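Local coordinates for cellulosomal scaffoldin (Bacteroides cellulosolvens, PDB 1TYJ), which probably binds dockerin modules through its type-II cohesin modules, so that it acts as a scaffold on which the enzymes and other components of a cellulosome assemble, at residues L20-D25 with F35-N40; A129-G134 with D142-F147; P46-A51 with D57-D62; G84-G89 with V113-I118. One frame throughout, in Å; residues are numbered along the deposited sequence. Where two conformers were deposited one is given.

Contact 1 of 4, residues L20-D25 with F35-N40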
loop_
_atom_site.group_PDB
_atom_site.type_symbol
_atom_site.label_atom_id
_atom_site.label_comp_id
_atom_site.label_asym_id
_atom_site.label_seq_id
_atom_site.Cartn_x
_atom_site.Cartn_y
_atom_site.Cartn_z
ATOM N N LEU A 20 -1.338 -4.759 7.114
ATOM C CA LEU A 20 -1.143 -5.181 5.736
ATOM C C LEU A 20 0.232 -4.674 5.284
ATOM O O LEU A 20 0.437 -3.459 5.153
ATOM C CB LEU A 20 -2.219 -4.527 4.865
ATOM C CG LEU A 20 -2.277 -4.981 3.388
ATOM C CD1 LEU A 20 -2.764 -6.449 3.322
ATOM C CD2 LEU A 20 -3.188 -4.078 2.545
ATOM N N THR A 21 1.170 -5.589 5.049
ATOM C CA THR A 21 2.441 -5.212 4.462
ATOM C C THR A 21 2.284 -5.368 2.945
ATOM O O THR A 21 1.781 -6.411 2.458
ATOM C CB THR A 21 3.552 -6.102 4.996
ATOM O OG1 THR A 21 3.738 -5.862 6.404
ATOM C CG2 THR A 21 4.872 -5.807 4.262
ATOM N N ILE A 22 2.661 -4.318 2.202
ATOM C CA ILE A 22 2.450 -4.304 0.739
ATOM C C ILE A 22 3.804 -4.399 0.091
ATOM O O ILE A 22 4.691 -3.573 0.368
ATOM C CB ILE A 22 1.750 -3.028 0.262
ATOM C CG1 ILE A 22 0.390 -2.833 0.983
ATOM C CG2 ILE A 22 1.601 -3.043 -1.290
ATOM C CD1 ILE A 22 -0.204 -1.438 0.814
ATOM N N ASN A 23 3.965 -5.443 -0.723
ATOM C CA ASN A 23 5.227 -5.744 -1.419
ATOM C C ASN A 23 5.103 -5.568 -2.929
ATOM O O ASN A 23 4.005 -5.654 -3.495
ATOM C CB ASN A 23 5.637 -7.208 -1.117
ATOM C CG ASN A 23 5.692 -7.484 0.392
ATOM O OD1 ASN A 23 6.374 -6.791 1.108
ATOM N ND2 ASN A 23 4.921 -8.483 0.870
ATOM N N VAL A 24 6.235 -5.327 -3.590
ATOM C CA VAL A 24 6.303 -5.540 -5.025
ATOM C C VAL A 24 7.254 -6.725 -5.234
ATOM O O VAL A 24 8.117 -6.992 -4.391
ATOM C CB VAL A 24 6.781 -4.302 -5.801
ATOM C CG1 VAL A 24 5.789 -3.195 -5.646
ATOM C CG2 VAL A 24 8.136 -3.816 -5.306
ATOM N N ASP A 25 7.124 -7.403 -6.370
ATOM C CA ASP A 25 8.063 -8.488 -6.689
ATOM C C ASP A 25 8.327 -8.460 -8.203
ATOM O O ASP A 25 7.389 -8.336 -8.989
ATOM C CB ASP A 25 7.445 -9.820 -6.283
ATOM C CG ASP A 25 8.367 -10.975 -6.529
ATOM O OD1 ASP A 25 7.955 -11.897 -7.248
ATOM O OD2 ASP A 25 9.515 -10.946 -6.039
ATOM N N PHE A 35 -1.068 3.918 -4.893
ATOM C CA PHE A 35 -2.137 2.940 -4.616
ATOM C C PHE A 35 -3.443 3.617 -4.253
ATOM O O PHE A 35 -3.415 4.661 -3.584
ATOM C CB PHE A 35 -1.773 2.038 -3.431
ATOM C CG PHE A 35 -0.568 1.161 -3.650
ATOM C CD1 PHE A 35 0.287 0.880 -2.576
ATOM C CD2 PHE A 35 -0.264 0.617 -4.925
ATOM C CE1 PHE A 35 1.368 0.047 -2.743
ATOM C CE2 PHE A 35 0.843 -0.203 -5.097
ATOM C CZ PHE A 35 1.656 -0.492 -4.010
ATOM N N ASN A 36 -4.561 3.020 -4.692
ATOM C CA ASN A 36 -5.883 3.370 -4.204
ATOM C C ASN A 36 -6.431 2.089 -3.570
ATOM O O ASN A 36 -6.570 1.060 -4.258
ATOM C CB ASN A 36 -6.784 3.811 -5.364
ATOM C CG ASN A 36 -8.052 4.464 -4.861
ATOM O OD1 ASN A 36 -9.144 3.850 -4.857
ATOM N ND2 ASN A 36 -7.910 5.673 -4.351
ATOM N N ILE A 37 -6.703 2.141 -2.264
ATOM C CA ILE A 37 -7.084 0.942 -1.466
ATOM C C ILE A 37 -8.388 1.167 -0.742
ATOM O O ILE A 37 -8.598 2.207 -0.115
ATOM C CB ILE A 37 -5.967 0.576 -0.453
ATOM C CG1 ILE A 37 -4.675 0.247 -1.198
ATOM C CG2 ILE A 37 -6.427 -0.547 0.516
ATOM C CD1 ILE A 37 -3.458 -0.038 -0.266
ATOM N N LYS A 38 -9.296 0.200 -0.843
ATOM C CA LYS A 38 -10.597 0.343 -0.187
ATOM C C LYS A 38 -10.631 -0.590 1.010
ATOM O O LYS A 38 -10.081 -1.690 0.972
ATOM C CB LYS A 38 -11.697 0.011 -1.213
ATOM C CG LYS A 38 -13.098 -0.039 -0.683
ATOM C CD LYS A 38 -13.817 1.237 -1.030
ATOM C CE LYS A 38 -15.039 1.435 -0.165
ATOM N NZ LYS A 38 -14.758 1.402 1.292
ATOM N N TYR A 39 -11.243 -0.147 2.099
ATOM C CA TYR A 39 -11.433 -1.016 3.248
ATOM C C TYR A 39 -12.829 -0.776 3.793
ATOM O O TYR A 39 -13.502 0.196 3.415
ATOM C CB TYR A 39 -10.343 -0.754 4.333
ATOM C CG TYR A 39 -10.439 0.659 4.924
ATOM C CD1 TYR A 39 -11.133 0.874 6.116
ATOM C CD2 TYR A 39 -9.837 1.776 4.276
ATOM C CE1 TYR A 39 -11.282 2.157 6.657
ATOM C CE2 TYR A 39 -9.997 3.037 4.771
ATOM C CZ TYR A 39 -10.693 3.227 5.979
ATOM O OH TYR A 39 -10.838 4.482 6.492
ATOM N N ASN A 40 -13.269 -1.676 4.664
ATOM C CA ASN A 40 -14.617 -1.593 5.214
ATOM C C ASN A 40 -14.644 -0.781 6.506
ATOM O O ASN A 40 -14.172 -1.248 7.533
ATOM C CB ASN A 40 -15.183 -2.997 5.450
ATOM C CG ASN A 40 -16.649 -2.970 5.820
ATOM O OD1 ASN A 40 -17.152 -1.972 6.361
ATOM N ND2 ASN A 40 -17.380 -4.061 5.475
#

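Contact 2 of 4, residues A129-G134 with D142-F147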
loop_
_atom_site.group_PDB
_atom_site.type_symbol
_atom_site.label_atom_id
_atom_site.label_comp_id
_atom_site.label_asym_id
_atom_site.label_seq_id
_atom_site.Cartn_x
_atom_site.Cartn_y
_atom_site.Cartn_z
ATOM N N ALA A 129 -8.516 -5.620 2.821
ATOM C CA ALA A 129 -8.618 -4.453 1.945
ATOM C C ALA A 129 -8.631 -4.941 0.515
ATOM O O ALA A 129 -8.328 -6.112 0.258
ATOM C CB ALA A 129 -7.427 -3.504 2.181
ATOM N N THR A 130 -8.955 -4.035 -0.400
ATOM C CA THR A 130 -8.870 -4.309 -1.823
ATOM C C THR A 130 -8.131 -3.175 -2.559
ATOM O O THR A 130 -8.307 -2.005 -2.221
ATOM C CB THR A 130 -10.311 -4.472 -2.421
ATOM O OG1 THR A 130 -11.039 -3.258 -2.284
ATOM C CG2 THR A 130 -11.076 -5.610 -1.729
ATOM N N PHE A 131 -7.313 -3.516 -3.556
ATOM C CA PHE A 131 -6.787 -2.489 -4.435
ATOM C C PHE A 131 -7.843 -2.261 -5.534
ATOM O O PHE A 131 -8.222 -3.211 -6.239
ATOM C CB PHE A 131 -5.499 -2.987 -5.091
ATOM C CG PHE A 131 -4.344 -3.158 -4.133
ATOM C CD1 PHE A 131 -4.107 -4.388 -3.526
ATOM C CD2 PHE A 131 -3.446 -2.113 -3.912
ATOM C CE1 PHE A 131 -2.993 -4.577 -2.647
ATOM C CE2 PHE A 131 -2.322 -2.271 -3.048
ATOM C CZ PHE A 131 -2.099 -3.506 -2.410
ATOM N N GLU A 132 -8.318 -1.031 -5.705
ATOM C CA GLU A 132 -9.364 -0.784 -6.711
ATOM C C GLU A 132 -9.204 0.599 -7.294
ATOM O O GLU A 132 -8.904 1.533 -6.562
ATOM C CB GLU A 132 -10.738 -0.828 -6.052
ATOM C CG GLU A 132 -11.264 -2.171 -5.643
ATOM C CD GLU A 132 -12.690 -2.062 -5.092
ATOM O OE1 GLU A 132 -13.513 -1.326 -5.714
ATOM O OE2 GLU A 132 -12.975 -2.698 -4.042
ATOM N N ASN A 133 -9.447 0.727 -8.603
ATOM C CA ASN A 133 -9.340 2.004 -9.288
ATOM C C ASN A 133 -10.234 2.999 -8.581
ATOM O O ASN A 133 -11.305 2.640 -8.055
ATOM C CB ASN A 133 -9.782 1.847 -10.749
ATOM C CG ASN A 133 -8.831 0.943 -11.585
ATOM O OD1 ASN A 133 -9.251 0.305 -12.557
ATOM N ND2 ASN A 133 -7.568 0.911 -11.222
ATOM N N GLY A 134 -9.822 4.256 -8.550
ATOM C CA GLY A 134 -10.709 5.283 -8.025
ATOM C C GLY A 134 -10.162 6.607 -8.459
ATOM O O GLY A 134 -9.929 6.823 -9.650
ATOM N N ASP A 142 -5.708 -2.179 -11.596
ATOM C CA ASP A 142 -6.389 -2.612 -10.361
ATOM C C ASP A 142 -6.015 -1.713 -9.169
ATOM O O ASP A 142 -5.651 -2.202 -8.081
ATOM C CB ASP A 142 -6.089 -4.085 -10.065
ATOM C CG ASP A 142 -6.715 -5.026 -11.099
ATOM O OD1 ASP A 142 -7.561 -4.545 -11.897
ATOM O OD2 ASP A 142 -6.327 -6.217 -11.134
ATOM N N GLY A 143 -6.128 -0.391 -9.368
ATOM C CA GLY A 143 -5.868 0.554 -8.279
ATOM C C GLY A 143 -4.395 0.748 -7.961
ATOM O O GLY A 143 -4.055 1.201 -6.849
ATOM N N THR A 144 -3.505 0.401 -8.885
ATOM C CA THR A 144 -2.056 0.608 -8.642
ATOM C C THR A 144 -1.384 1.270 -9.855
ATOM O O THR A 144 -1.789 1.044 -10.997
ATOM C CB THR A 144 -1.341 -0.753 -8.373
ATOM O OG1 THR A 144 -1.263 -1.535 -9.586
ATOM C CG2 THR A 144 -2.055 -1.549 -7.260
ATOM N N MET A 145 -0.331 2.036 -9.600
ATOM C CA MET A 145 0.521 2.543 -10.664
ATOM C C MET A 145 1.934 2.236 -10.201
ATOM O O MET A 145 2.270 2.509 -9.045
ATOM C CB MET A 145 0.337 4.053 -10.851
ATOM C CG MET A 145 -1.090 4.428 -11.195
ATOM S SD MET A 145 -1.296 6.215 -11.177
ATOM C CE MET A 145 -0.946 6.555 -12.856
ATOM N N LEU A 146 2.747 1.679 -11.097
ATOM C CA LEU A 146 4.142 1.386 -10.813
ATOM C C LEU A 146 5.016 1.991 -11.881
ATOM O O LEU A 146 4.654 1.948 -13.068
ATOM C CB LEU A 146 4.381 -0.133 -10.764
ATOM C CG LEU A 146 3.571 -0.978 -9.758
ATOM C CD1 LEU A 146 3.969 -2.468 -9.938
ATOM C CD2 LEU A 146 3.847 -0.521 -8.287
ATOM N N PHE A 147 6.188 2.462 -11.485
ATOM C CA PHE A 147 7.109 3.140 -12.401
ATOM C C PHE A 147 8.492 2.590 -12.294
ATOM O O PHE A 147 8.889 2.050 -11.241
ATOM C CB PHE A 147 7.124 4.654 -12.087
ATOM C CG PHE A 147 5.762 5.260 -12.222
ATOM C CD1 PHE A 147 4.879 5.253 -11.141
ATOM C CD2 PHE A 147 5.352 5.771 -13.446
ATOM C CE1 PHE A 147 3.556 5.775 -11.299
ATOM C CE2 PHE A 147 4.065 6.314 -13.597
ATOM C CZ PHE A 147 3.178 6.296 -12.525
#

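Contact 3 of 4, residues P46-A51 with D57-D62. With MOH (methanol), chain G.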
loop_
_atom_site.group_PDB
_atom_site.type_symbol
_atom_site.label_atom_id
_atom_site.label_comp_id
_atom_site.label_asym_id
_atom_site.label_seq_id
_atom_site.Cartn_x
_atom_site.Cartn_y
_atom_site.Cartn_z
ATOM N N PRO A 46 -7.984 2.774 9.940
ATOM C CA PRO A 46 -6.537 2.891 9.725
ATOM C C PRO A 46 -5.867 3.604 10.907
ATOM O O PRO A 46 -6.384 4.616 11.387
ATOM C CB PRO A 46 -6.430 3.733 8.438
ATOM C CG PRO A 46 -7.773 3.463 7.704
ATOM C CD PRO A 46 -8.774 3.372 8.842
ATOM N N TRP A 47 -4.704 3.098 11.322
ATOM C CA TRP A 47 -4.091 3.482 12.595
ATOM C C TRP A 47 -2.643 3.813 12.411
ATOM O O TRP A 47 -1.878 3.010 11.886
ATOM C CB TRP A 47 -4.237 2.329 13.602
ATOM C CG TRP A 47 -4.028 2.836 15.007
ATOM C CD1 TRP A 47 -2.891 2.765 15.741
ATOM C CD2 TRP A 47 -4.995 3.508 15.788
ATOM N NE1 TRP A 47 -3.101 3.352 16.965
ATOM C CE2 TRP A 47 -4.389 3.817 17.024
ATOM C CE3 TRP A 47 -6.332 3.859 15.576
ATOM C CZ2 TRP A 47 -5.070 4.493 18.049
ATOM C CZ3 TRP A 47 -7.019 4.548 16.591
ATOM C CH2 TRP A 47 -6.378 4.847 17.819
ATOM N N ASP A 48 -2.285 5.019 12.853
ATOM C CA ASP A 48 -0.902 5.480 12.808
ATOM C C ASP A 48 -0.164 4.945 14.028
ATOM O O ASP A 48 -0.433 5.365 15.160
ATOM C CB ASP A 48 -0.912 7.004 12.790
ATOM C CG ASP A 48 0.478 7.609 12.784
ATOM O OD1 ASP A 48 0.545 8.794 12.406
ATOM O OD2 ASP A 48 1.471 6.933 13.158
ATOM N N THR A 49 0.755 4.011 13.791
ATOM C CA THR A 49 1.431 3.306 14.894
ATOM C C THR A 49 2.570 4.120 15.496
ATOM O O THR A 49 3.029 3.823 16.611
ATOM C CB THR A 49 1.987 1.930 14.446
ATOM O OG1 THR A 49 2.737 2.114 13.242
ATOM C CG2 THR A 49 0.827 0.948 14.207
ATOM N N ILE A 50 3.032 5.132 14.778
ATOM C CA ILE A 50 4.115 5.963 15.349
ATOM C C ILE A 50 3.523 6.972 16.337
ATOM O O ILE A 50 3.981 7.084 17.490
ATOM C CB ILE A 50 4.964 6.659 14.271
ATOM C CG1 ILE A 50 5.679 5.607 13.417
ATOM C CG2 ILE A 50 6.014 7.562 14.946
ATOM C CD1 ILE A 50 6.557 6.185 12.308
ATOM N N ALA A 51 2.504 7.693 15.878
ATOM C CA ALA A 51 1.725 8.608 16.706
ATOM C C ALA A 51 0.768 7.921 17.680
ATOM O O ALA A 51 0.317 8.545 18.658
ATOM C CB ALA A 51 0.956 9.568 15.826
ATOM N N ASP A 57 -7.154 12.127 6.924
ATOM C CA ASP A 57 -7.075 12.050 5.483
ATOM C C ASP A 57 -5.688 12.393 4.925
ATOM O O ASP A 57 -5.445 12.154 3.739
ATOM C CB ASP A 57 -8.131 12.951 4.813
ATOM C CG ASP A 57 -9.514 12.298 4.727
ATOM O OD1 ASP A 57 -9.584 11.048 4.782
ATOM O OD2 ASP A 57 -10.517 13.034 4.548
ATOM N N SER A 58 -4.761 12.926 5.733
ATOM C CA SER A 58 -3.443 13.264 5.195
ATOM C C SER A 58 -2.321 12.305 5.663
ATOM O O SER A 58 -1.176 12.467 5.270
ATOM C CB SER A 58 -3.072 14.706 5.627
ATOM O OG SER A 58 -3.079 14.814 7.045
ATOM N N THR A 59 -2.663 11.307 6.490
ATOM C CA THR A 59 -1.642 10.466 7.138
ATOM C C THR A 59 -0.929 9.545 6.153
ATOM O O THR A 59 -1.573 8.748 5.472
ATOM C CB THR A 59 -2.281 9.619 8.254
ATOM O OG1 THR A 59 -2.922 10.492 9.198
ATOM C CG2 THR A 59 -1.180 8.830 8.972
ATOM N N MET A 60 0.400 9.609 6.110
ATOM C CA MET A 60 1.153 8.683 5.277
ATOM C C MET A 60 1.279 7.326 5.989
ATOM O O MET A 60 1.652 7.278 7.180
ATOM C CB MET A 60 2.568 9.212 5.032
ATOM C CG MET A 60 3.343 8.414 4.006
ATOM S SD MET A 60 2.642 8.569 2.335
ATOM C CE MET A 60 3.568 7.254 1.487
ATOM N N PRO A 61 0.990 6.205 5.271
ATOM C CA PRO A 61 1.297 4.889 5.843
ATOM C C PRO A 61 2.761 4.660 6.190
ATOM O O PRO A 61 3.643 5.435 5.808
ATOM C CB PRO A 61 0.885 3.905 4.730
ATOM C CG PRO A 61 -0.246 4.697 3.948
ATOM C CD PRO A 61 0.336 6.112 3.944
ATOM N N ASP A 62 3.025 3.592 6.929
ATOM C CA ASP A 62 4.381 3.267 7.309
ATOM C C ASP A 62 5.202 2.877 6.088
ATOM O O ASP A 62 4.683 2.376 5.110
ATOM C CB ASP A 62 4.401 2.123 8.333
ATOM C CG ASP A 62 3.608 2.456 9.593
ATOM O OD1 ASP A 62 4.095 3.244 10.426
ATOM O OD2 ASP A 62 2.448 1.981 9.715
HETATM C C MOH G . 1.828 12.352 8.718
HETATM O O MOH G . 1.802 11.850 7.337
HETATM O O HOH W 1 -0.470 2.411 9.486
HETATM O O HOH W 2 3.309 6.642 10.595
#

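Contact 4 of 4, residues G84-G89 with V113-I118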
loop_
_atom_site.group_PDB
_atom_site.type_symbol
_atom_site.label_atom_id
_atom_site.label_comp_id
_atom_site.label_asym_id
_atom_site.label_seq_id
_atom_site.Cartn_x
_atom_site.Cartn_y
_atom_site.Cartn_z
ATOM N N GLY A 84 -13.975 5.062 3.150
ATOM C CA GLY A 84 -13.087 3.919 3.295
ATOM C C GLY A 84 -12.105 3.827 2.150
ATOM O O GLY A 84 -11.833 2.714 1.640
ATOM N N VAL A 85 -11.539 4.977 1.753
ATOM C CA VAL A 85 -10.547 4.986 0.675
ATOM C C VAL A 85 -9.201 5.543 1.155
ATOM O O VAL A 85 -9.159 6.623 1.721
ATOM C CB VAL A 85 -11.042 5.801 -0.519
ATOM C CG1 VAL A 85 -9.956 5.881 -1.613
ATOM C CG2 VAL A 85 -12.327 5.162 -1.070
ATOM N N LEU A 86 -8.142 4.751 0.961
ATOM C CA LEU A 86 -6.782 5.240 1.165
ATOM C C LEU A 86 -6.175 5.512 -0.199
ATOM O O LEU A 86 -6.282 4.693 -1.090
ATOM C CB LEU A 86 -5.938 4.188 1.873
ATOM C CG LEU A 86 -6.432 3.797 3.273
ATOM C CD1 LEU A 86 -5.697 2.554 3.749
ATOM C CD2 LEU A 86 -6.270 4.962 4.249
ATOM N N ASN A 87 -5.463 6.626 -0.358
ATOM C CA ASN A 87 -4.799 6.901 -1.643
ATOM C C ASN A 87 -3.453 7.516 -1.270
ATOM O O ASN A 87 -3.416 8.570 -0.597
ATOM C CB ASN A 87 -5.587 7.903 -2.475
ATOM C CG ASN A 87 -4.982 8.136 -3.876
ATOM O OD1 ASN A 87 -4.402 7.255 -4.481
ATOM N ND2 ASN A 87 -5.144 9.318 -4.386
ATOM N N PHE A 88 -2.369 6.844 -1.653
ATOM C CA PHE A 88 -1.057 7.344 -1.268
ATOM C C PHE A 88 -0.008 6.801 -2.205
ATOM O O PHE A 88 -0.249 5.859 -2.981
ATOM C CB PHE A 88 -0.731 6.919 0.195
ATOM C CG PHE A 88 -0.766 5.402 0.415
ATOM C CD1 PHE A 88 0.435 4.650 0.371
ATOM C CD2 PHE A 88 -1.982 4.740 0.662
ATOM C CE1 PHE A 88 0.427 3.266 0.574
ATOM C CE2 PHE A 88 -2.011 3.352 0.838
ATOM C CZ PHE A 88 -0.816 2.608 0.808
ATOM N N GLY A 89 1.184 7.364 -2.127
ATOM C CA GLY A 89 2.230 6.897 -3.026
ATOM C C GLY A 89 3.563 7.432 -2.549
ATOM O O GLY A 89 3.628 8.345 -1.699
ATOM N N VAL A 113 0.203 -0.747 6.131
ATOM C CA VAL A 113 -0.952 -0.045 6.667
ATOM C C VAL A 113 -1.501 -0.879 7.799
ATOM O O VAL A 113 -1.852 -2.046 7.616
ATOM C CB VAL A 113 -2.046 0.122 5.614
ATOM C CG1 VAL A 113 -3.296 0.792 6.194
ATOM C CG2 VAL A 113 -1.547 0.914 4.425
ATOM N N THR A 114 -1.540 -0.294 8.988
ATOM C CA THR A 114 -2.135 -0.954 10.149
ATOM C C THR A 114 -3.550 -0.431 10.320
ATOM O O THR A 114 -3.812 0.776 10.133
ATOM C CB THR A 114 -1.292 -0.640 11.424
ATOM O OG1 THR A 114 0.051 -1.116 11.232
ATOM C CG2 THR A 114 -1.859 -1.292 12.694
ATOM N N PHE A 115 -4.455 -1.348 10.696
ATOM C CA PHE A 115 -5.841 -1.041 11.009
ATOM C C PHE A 115 -6.149 -1.486 12.437
ATOM O O PHE A 115 -5.655 -2.537 12.876
ATOM C CB PHE A 115 -6.776 -1.834 10.095
ATOM C CG PHE A 115 -6.608 -1.553 8.632
ATOM C CD1 PHE A 115 -5.711 -2.286 7.853
ATOM C CD2 PHE A 115 -7.411 -0.595 8.002
ATOM C CE1 PHE A 115 -5.591 -2.035 6.458
ATOM C CE2 PHE A 115 -7.283 -0.345 6.639
ATOM C CZ PHE A 115 -6.388 -1.075 5.871
ATOM N N LYS A 116 -6.921 -0.682 13.165
ATOM C CA LYS A 116 -7.480 -1.120 14.438
ATOM C C LYS A 116 -8.839 -1.726 14.134
ATOM O O LYS A 116 -9.630 -1.174 13.360
ATOM C CB LYS A 116 -7.575 0.035 15.462
ATOM C CG LYS A 116 -8.304 -0.345 16.764
ATOM C CD LYS A 116 -8.576 0.856 17.672
ATOM C CE LYS A 116 -7.315 1.333 18.362
ATOM N NZ LYS A 116 -7.644 2.351 19.438
ATOM N N VAL A 117 -9.104 -2.873 14.742
ATOM C CA VAL A 117 -10.409 -3.524 14.587
ATOM C C VAL A 117 -11.403 -2.858 15.530
ATOM O O VAL A 117 -11.183 -2.837 16.748
ATOM C CB VAL A 117 -10.297 -5.027 14.897
ATOM C CG1 VAL A 117 -11.671 -5.672 14.793
ATOM C CG2 VAL A 117 -9.241 -5.670 13.964
ATOM N N ILE A 118 -12.467 -2.313 14.946
ATOM C CA ILE A 118 -13.473 -1.526 15.707
ATOM C C ILE A 118 -14.847 -2.176 15.879
ATOM O O ILE A 118 -15.692 -1.631 16.583
ATOM C CB ILE A 118 -13.631 -0.087 15.161
ATOM C CG1 ILE A 118 -14.111 -0.113 13.703
ATOM C CG2 ILE A 118 -12.298 0.644 15.312
ATOM C CD1 ILE A 118 -14.802 1.165 13.235
#

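Contact 1 of 4, residues L20-D25 with F35-N40
Ile22 meets Phe35 and Ile37 through two separate methyl groups. Its CG2 lies 3.4 Å from Phe35 CE1 and 3.7 Å from Phe35 CZ, so the methyl approaches the far end of the ring, at an oblique angle, while the two side chains slide past each other in opposite directions. The other methyl works differently: Ile22 CD1 meets Ile37 CD1 tip to tip at 3.7 Å, and it also comes within 4.1 Å of Phe35 CD1. Torsions account for this division. CG1 of Ile22 stands beside the backbone N (chi1 -57°), which leaves CG2 anti to that nitrogen, and a nearly straight second torsion (166°) extends CD1 toward Ile37. The segments share no hydrogen bond, and their nearest CA atoms, those of Ile22 and Phe35, are 10.1 Å apart, a spacing bridged by side chains alone. A second shell holds these groups in place. The Phe131 ring packs edge-to-face with Phe35, and Phe88 touches Ile37. Behind Ile22, backbone hydrogen bonds to Val110 and Ala111 fix strand 17-25 against strand 108-117. All three touching residues are buried near the centre of the chain, Ile22 on strand 17-25 of one sheet, Phe35 and Ile37 on strand 30-38 of the other. This is the face-to-face apolar core of a beta sandwich, the fold of cohesin modules.

Contact 2 of 4, residues A129-G134 with D142-F147
Strands 126-131 and 144-148 follow one another along strand 30-38, both antiparallel to it, and the contact lies at the break where the first gives way to the second. The changeover falls at Asn36, which shares backbone hydrogen bonds with both Glu132 and Gly143. At the break the backbones come very close, with CA of Gly143 3.5 Å from Glu132 C. Gly143 has a positive phi (75°), and the absence of a side chain lets its CA press directly on the peptide of Glu132. Nearby, Asp142 O sits 3.1 Å from Phe131 CB and 3.3 Å from Phe131 O; the two carbonyl oxygens are both acceptors, so their closeness is no bond. On the buried side, Thr144 CG2 approaches the Phe131 ring obliquely, 3.7 Å from CD2, while Gly143 O lies at the ring edge near its plane. Thr144 places OG1 between its backbone N and carbonyl carbon (chi1 71°), where it bonds Val141 O and Tyr159 OH, leaving CG2 on the side of the Phe131 ring. Two short strands sharing one neighbour, with the chain between Glu132 and Gly143 leaving the sheet, are consistent with the flap that interrupts a sandwich strand in type-II cohesins.

Contact 3 of 4, residues P46-A51 with D57-D62
Thr49 and Asp62 make the closest approach, with Thr49 OG1 3.3 Å from Asp62 OD1, yet the angle is too poor for a hydrogen bond. A further touch is the methyl CG2 of Thr59 against Asp48 OD1 at 3.8 Å. The firm part lies within residues 46-51. Asp48 OD2 accepts from two amides: the bond from Ile50 N closes an Asx turn, and that from Ala51 N, at 3.0 Å and 163°, an Asx motif. Ala51 N comes from above the carboxylate plane, whereas Ile50 N arrives nearly along the C-O axis. CG anti to the backbone N (chi1 178°) brings the carboxylate over these amides. The loose side is wet. One water donates to Trp47 O at 2.8 Å and to Asp62 OD2 at 3.0 Å; a second donates to Asp48 OD2 and, weakly, to Asp62 OD1. Met60 N donates to a methanol, probably from the crystallisation liquor. The chain between strands 44-48 and 62-63, which both pair with strand 108-117, leaves the sheet, consistent with a flap. Asp48 OD2 and Asp62 OD1 stay 5.3 Å apart, and the amides and waters would temper the like charges: the polar links between the two segments run through water.

Contact 4 of 4, residues G84-G89 with V113-I118
Leu86 is the first residue of 84-89 to reach Val113 and Phe115, two positions after Gly84, whose positive phi belongs to a G1 beta bulge at the start of the strand. Leu86 CD1 meets Val113 CG1 tip to tip at 3.9 Å and lies 4.3 Å from Phe115 CZ, approaching that ring obliquely. Asn87, next in line, faces the other side of its sheet, where OD1 takes a weak hydrogen bond from Gln34. Phe88 turns inward again: CG stands between the backbone N and the carbonyl carbon (chi1 58°), and CZ comes within 4.1 Å of Val113 CG2, the two side chains crossing at a slant. Val113 thus serves both partners with a forked end. CG1, anti to the backbone N (chi1 177°), goes to Leu86, while CG2, beside that nitrogen, goes to Phe88. The strand axes stay 11.6 Å apart at closest and run nearly antiparallel (158°), a separation that fits strands in facing sheets rather than neighbours in one. Pro46, touching Leu86 and Phe115, and Pro61, touching Phe88 and Val113, add further apolar surface around these residues. Every touching group is a hydrocarbon and every touching residue is buried, so the two strands are held here by dispersion and the exclusion of water, without directional bonds.

Overall arrangement
The contacts sample one beta sandwich within a single cohesin domain. Contacts 1 and 4, with centres about 9 Å apart, both span its core: strands 17-25 and 108-117 are neighbours in one sheet, strands 30-38 and 85-92 in the other. Contact 2, about 8 Å from contact 1, lies beside strand 30-38, whereas contact 3, about 8 Å from contact 4, lies beside strand 108-117. Contacts 2 and 3 are about 19 Å apart between centres, on opposite sides of the chain's centre. Along the chain the order is 1, 3, 4, 2, without nesting. An apolar, buried core is therefore flanked by two strand interruptions, consistent with the flaps that distinguish this module.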